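Local atomic coordinates of glucose 1-dehydrogenase (PDB entry 2B5W), a protein that catalyses the zinc-dependent oxidation of D-glucose and several other aldose sugars, using NADP(+) in preference to NAD(+) as electron acceptor. Residues I82-P90 with V302-E310. The protein carries 1 engineered substitution. Sequence-based numbering, arbitrary orientation.
Sequences IVVPTVRRP and VNSHVEHFE. With NAP (NADP nicotinamide-adenine-dinucleotide phosphate), chain I.
At the interdomain cleft of this zinc-containing alcohol dehydrogenase, Arg-88 and Thr-86 of the GroES-like catalytic domain meet Asn-303 and Phe-309, which follow the last strand of the Rossmann-type nucleotide-binding domain. The extended side chain of Arg-88 runs over Asn-303: CD lies 3.2 Å from ND2, and the guanidinium and amide planes are only 15° apart. CB of Asn-303 sits over one face of the guanidinium, away from its middle. No hydrogen bond joins the two side chains; NE of Arg-88 instead forms a salt bridge with the substrate-binding Glu-114, and NH1 is hydrogen-bonded to Pro-104 O. Asn-303 is itself a substrate-binding residue, and its CG stands anti to the backbone N (chi1 -165°), which carries the amide up to Arg-88; its OD1 lies 3.8 Å from CB of Val-87. Toward Val-84 and the start of helix 306-318 the contact turns apolar. CG2 of Thr-86 makes a CH-pi contact over the Phe-309 ring, 4.2 Å from its centroid, while CG1 of Val-84 reaches the edge of the same ring at CD2 (3.7 Å). His-305 is the N-cap residue of helix 306-318, and its backbone N donates a hydrogen bond to ND1 of His-308, in the plane of that ring. On the cofactor side, the backbone N of Asn-303 donates to the nicotinamide carboxamide oxygen O7N of NADP at 3.0 Å, with an angle of 159° at the hydrogen.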
loop_
_atom_site.group_PDB
_atom_site.type_symbol
_atom_site.label_atom_id
_atom_site.label_comp_id
_atom_site.label_asym_id
_atom_site.label_seq_id
_atom_site.Cartn_x
_atom_site.Cartn_y
_atom_site.Cartn_z
ATOM N N ILE A 82 25.115 -5.322 -26.675
ATOM C CA ILE A 82 23.715 -4.900 -26.846
ATOM C C ILE A 82 23.254 -4.357 -25.510
ATOM O O ILE A 82 23.311 -5.043 -24.461
ATOM C CB ILE A 82 22.798 -6.079 -27.301
ATOM C CG1 ILE A 82 23.318 -6.766 -28.559
ATOM C CG2 ILE A 82 21.387 -5.594 -27.555
ATOM C CD1 ILE A 82 23.663 -5.818 -29.675
ATOM N N VAL A 83 22.770 -3.113 -25.527
ATOM C CA VAL A 83 22.375 -2.414 -24.326
ATOM C C VAL A 83 21.010 -1.742 -24.419
ATOM O O VAL A 83 20.587 -1.336 -25.506
ATOM C CB VAL A 83 23.435 -1.336 -23.951
ATOM C CG1 VAL A 83 24.759 -1.985 -23.553
ATOM C CG2 VAL A 83 23.677 -0.352 -25.097
ATOM N N VAL A 84 20.343 -1.656 -23.279
ATOM C CA VAL A 84 19.131 -0.897 -23.089
ATOM C C VAL A 84 19.414 0.184 -22.051
ATOM O O VAL A 84 19.843 -0.118 -20.933
ATOM C CB VAL A 84 17.985 -1.822 -22.585
ATOM C CG1 VAL A 84 16.799 -1.022 -22.198
ATOM C CG2 VAL A 84 17.636 -2.863 -23.656
ATOM N N PRO A 85 19.145 1.440 -22.373
ATOM C CA PRO A 85 19.335 2.520 -21.390
ATOM C C PRO A 85 18.160 2.654 -20.432
ATOM O O PRO A 85 16.981 2.519 -20.833
ATOM C CB PRO A 85 19.408 3.787 -22.284
ATOM C CG PRO A 85 18.517 3.449 -23.439
ATOM C CD PRO A 85 18.687 1.950 -23.686
ATOM N N THR A 86 18.452 3.032 -19.184
ATOM C CA THR A 86 17.397 3.472 -18.287
ATOM C C THR A 86 16.972 4.878 -18.737
ATOM O O THR A 86 17.600 5.495 -19.613
ATOM C CB THR A 86 17.834 3.510 -16.825
ATOM O OG1 THR A 86 18.866 4.506 -16.701
ATOM C CG2 THR A 86 18.427 2.191 -16.378
ATOM N N VAL A 87 15.904 5.342 -18.153
ATOM C CA VAL A 87 15.240 6.561 -18.585
ATOM C C VAL A 87 15.617 7.801 -17.786
ATOM O O VAL A 87 15.724 8.894 -18.349
ATOM C CB VAL A 87 13.724 6.340 -18.541
ATOM C CG1 VAL A 87 12.980 7.571 -19.025
ATOM C CG2 VAL A 87 13.338 5.144 -19.445
ATOM N N ARG A 88 15.849 7.665 -16.471
ATOM C CA ARG A 88 16.047 8.864 -15.677
ATOM C C ARG A 88 17.481 9.298 -15.602
ATOM O O ARG A 88 18.400 8.496 -15.492
ATOM C CB ARG A 88 15.474 8.684 -14.273
ATOM C CG ARG A 88 13.987 8.769 -14.240
ATOM C CD ARG A 88 13.337 8.697 -12.880
ATOM N NE ARG A 88 11.887 8.872 -12.982
ATOM C CZ ARG A 88 11.087 9.056 -11.943
ATOM N NH1 ARG A 88 11.586 9.074 -10.717
ATOM N NH2 ARG A 88 9.787 9.269 -12.125
ATOM N N ARG A 89 17.646 10.610 -15.682
ATOM C CA ARG A 89 18.954 11.271 -15.590
ATOM C C ARG A 89 18.825 12.439 -14.623
ATOM O O ARG A 89 17.734 12.985 -14.415
ATOM C CB ARG A 89 19.407 11.756 -16.961
ATOM C CG ARG A 89 19.583 10.642 -17.973
ATOM C CD ARG A 89 20.791 9.750 -17.753
ATOM N NE ARG A 89 20.912 8.744 -18.793
ATOM C CZ ARG A 89 20.249 7.576 -18.788
ATOM N NH1 ARG A 89 19.468 7.236 -17.796
ATOM N NH2 ARG A 89 20.396 6.754 -19.790
ATOM N N PRO A 90 19.946 12.847 -14.050
ATOM C CA PRO A 90 19.918 13.958 -13.087
ATOM C C PRO A 90 19.412 15.238 -13.704
ATOM O O PRO A 90 19.659 15.492 -14.901
ATOM C CB PRO A 90 21.387 14.094 -12.644
ATOM C CG PRO A 90 22.119 12.994 -13.200
ATOM C CD PRO A 90 21.286 12.259 -14.191
ATOM N N VAL A 302 6.156 4.230 -10.424
ATOM C CA VAL A 302 6.573 4.891 -11.660
ATOM C C VAL A 302 8.007 4.575 -11.962
ATOM O O VAL A 302 8.834 4.392 -11.041
ATOM C CB VAL A 302 6.267 6.389 -11.634
ATOM C CG1 VAL A 302 7.016 7.119 -10.526
ATOM C CG2 VAL A 302 6.515 7.018 -12.983
ATOM N N ASN A 303 8.332 4.481 -13.253
ATOM C CA ASN A 303 9.695 4.283 -13.698
ATOM C C ASN A 303 10.209 2.915 -13.230
ATOM O O ASN A 303 9.409 2.020 -12.874
ATOM C CB ASN A 303 10.542 5.520 -13.279
ATOM C CG ASN A 303 11.895 5.615 -13.987
ATOM O OD1 ASN A 303 11.976 5.790 -15.228
ATOM N ND2 ASN A 303 12.947 5.547 -13.222
ATOM N N SER A 304 11.515 2.722 -13.261
ATOM C CA SER A 304 12.183 1.458 -12.972
ATOM C C SER A 304 13.655 1.702 -13.025
ATOM O O SER A 304 14.109 2.733 -13.565
ATOM C CB SER A 304 11.757 0.357 -13.986
ATOM O OG SER A 304 12.082 0.769 -15.322
ATOM N N HIS A 305 14.437 0.770 -12.478
ATOM C CA HIS A 305 15.875 0.943 -12.490
ATOM C C HIS A 305 16.594 -0.348 -12.820
ATOM O O HIS A 305 15.988 -1.330 -13.257
ATOM C CB HIS A 305 16.375 1.555 -11.168
ATOM C CG HIS A 305 17.643 2.338 -11.333
ATOM N ND1 HIS A 305 17.801 3.290 -12.319
ATOM C CD2 HIS A 305 18.833 2.254 -10.679
ATOM C CE1 HIS A 305 19.025 3.792 -12.232
ATOM N NE2 HIS A 305 19.673 3.173 -11.250
ATOM N N VAL A 306 17.925 -0.314 -12.751
ATOM C CA VAL A 306 18.765 -1.335 -13.335
ATOM C C VAL A 306 18.339 -2.751 -12.957
ATOM O O VAL A 306 18.259 -3.599 -13.830
ATOM C CB VAL A 306 20.247 -1.087 -13.029
ATOM C CG1 VAL A 306 21.105 -2.282 -13.418
ATOM C CG2 VAL A 306 20.723 0.168 -13.764
ATOM N N GLU A 307 18.088 -3.024 -11.684
ATOM C CA GLU A 307 17.721 -4.392 -11.290
ATOM C C GLU A 307 16.447 -4.864 -11.986
ATOM O O GLU A 307 16.278 -6.059 -12.225
ATOM C CB GLU A 307 17.512 -4.467 -9.784
ATOM C CG GLU A 307 18.779 -4.309 -8.975
ATOM C CD GLU A 307 18.523 -4.412 -7.469
ATOM O OE1 GLU A 307 17.418 -4.880 -7.057
ATOM O OE2 GLU A 307 19.428 -4.015 -6.700
ATOM N N HIS A 308 15.546 -3.933 -12.258
ATOM C CA HIS A 308 14.285 -4.279 -12.919
ATOM C C HIS A 308 14.499 -4.584 -14.385
ATOM O O HIS A 308 13.824 -5.448 -14.956
ATOM C CB HIS A 308 13.281 -3.132 -12.781
ATOM C CG HIS A 308 13.064 -2.700 -11.377
ATOM N ND1 HIS A 308 13.330 -1.421 -10.923
ATOM C CD2 HIS A 308 12.680 -3.420 -10.291
ATOM C CE1 HIS A 308 13.085 -1.375 -9.622
ATOM N NE2 HIS A 308 12.683 -2.572 -9.218
ATOM N N PHE A 309 15.438 -3.883 -15.014
ATOM C CA PHE A 309 15.808 -4.156 -16.401
ATOM C C PHE A 309 16.496 -5.529 -16.494
ATOM O O PHE A 309 16.228 -6.306 -17.399
ATOM C CB PHE A 309 16.757 -3.076 -16.990
ATOM C CG PHE A 309 16.105 -1.753 -17.318
ATOM C CD1 PHE A 309 15.576 -0.934 -16.326
ATOM C CD2 PHE A 309 16.029 -1.309 -18.641
ATOM C CE1 PHE A 309 14.954 0.274 -16.598
ATOM C CE2 PHE A 309 15.446 -0.044 -18.925
ATOM C CZ PHE A 309 14.884 0.731 -17.920
ATOM N N GLU A 310 17.354 -5.870 -15.529
ATOM C CA GLU A 310 17.953 -7.210 -15.505
ATOM C C GLU A 310 16.902 -8.316 -15.331
ATOM O O GLU A 310 16.910 -9.309 -16.045
ATOM C CB GLU A 310 19.037 -7.309 -14.415
ATOM C CG GLU A 310 20.270 -6.474 -14.689
ATOM C CD GLU A 310 21.271 -6.490 -13.507
ATOM O OE1 GLU A 310 21.038 -7.154 -12.496
ATOM O OE2 GLU A 310 22.247 -5.754 -13.621
HETATM P PA NAP I . -2.701 2.827 -23.502
HETATM O O1A NAP I . -3.350 4.110 -23.712
HETATM O O2A NAP I . -2.139 2.211 -24.792
HETATM O O5B NAP I . -3.698 1.775 -22.880
HETATM C C5B NAP I . -4.705 2.085 -21.955
HETATM C C4B NAP I . -5.779 1.075 -22.292
HETATM O O4B NAP I . -6.752 1.128 -21.272
HETATM C C3B NAP I . -6.482 1.345 -23.636
HETATM O O3B NAP I . -6.388 0.252 -24.536
HETATM C C2B NAP I . -7.930 1.633 -23.235
HETATM O O2B NAP I . -8.910 1.057 -24.082
HETATM C C1B NAP I . -8.026 1.008 -21.864
HETATM N N9A NAP I . -9.000 1.693 -21.037
HETATM C C8A NAP I . -8.993 3.022 -20.682
HETATM N N7A NAP I . -10.074 3.260 -19.915
HETATM C C5A NAP I . -10.799 2.096 -19.817
HETATM C C6A NAP I . -11.989 1.737 -19.176
HETATM N N6A NAP I . -12.753 2.626 -18.507
HETATM N N1A NAP I . -12.442 0.441 -19.268
HETATM C C2A NAP I . -11.729 -0.516 -19.958
HETATM N N3A NAP I . -10.551 -0.176 -20.603
HETATM C C4A NAP I . -10.094 1.097 -20.515
HETATM O O3 NAP I . -1.411 2.985 -22.581
HETATM P PN NAP I . -0.251 1.934 -22.167
HETATM O O1N NAP I . -0.771 0.544 -22.030
HETATM O O2N NAP I . 1.024 2.175 -22.916
HETATM O O5D NAP I . -0.226 2.629 -20.728
HETATM C C5D NAP I . -1.218 2.330 -19.765
HETATM C C4D NAP I . -1.204 3.360 -18.638
HETATM O O4D NAP I . 0.042 3.238 -17.944
HETATM C C3D NAP I . -1.295 4.811 -19.119
HETATM O O3D NAP I . -2.134 5.572 -18.273
HETATM C C2D NAP I . 0.154 5.283 -19.049
HETATM O O2D NAP I . 0.327 6.673 -18.951
HETATM C C1D NAP I . 0.648 4.524 -17.819
HETATM N N1N NAP I . 2.088 4.248 -17.759
HETATM C C2N NAP I . 2.665 4.488 -16.550
HETATM C C3N NAP I . 3.982 4.177 -16.360
HETATM C C7N NAP I . 4.482 4.303 -14.950
HETATM O O7N NAP I . 5.865 4.168 -14.878
HETATM N N7N NAP I . 3.609 4.528 -13.929
HETATM C C4N NAP I . 4.777 3.655 -17.388
HETATM C C5N NAP I . 4.170 3.405 -18.613
HETATM C C6N NAP I . 2.806 3.681 -18.785
HETATM P P2B NAP I . -9.526 1.870 -25.385
HETATM O O1X NAP I . -8.531 2.077 -26.406
HETATM O O2X NAP I . -10.685 0.953 -25.826
HETATM O O3X NAP I . -10.079 3.218 -24.909
#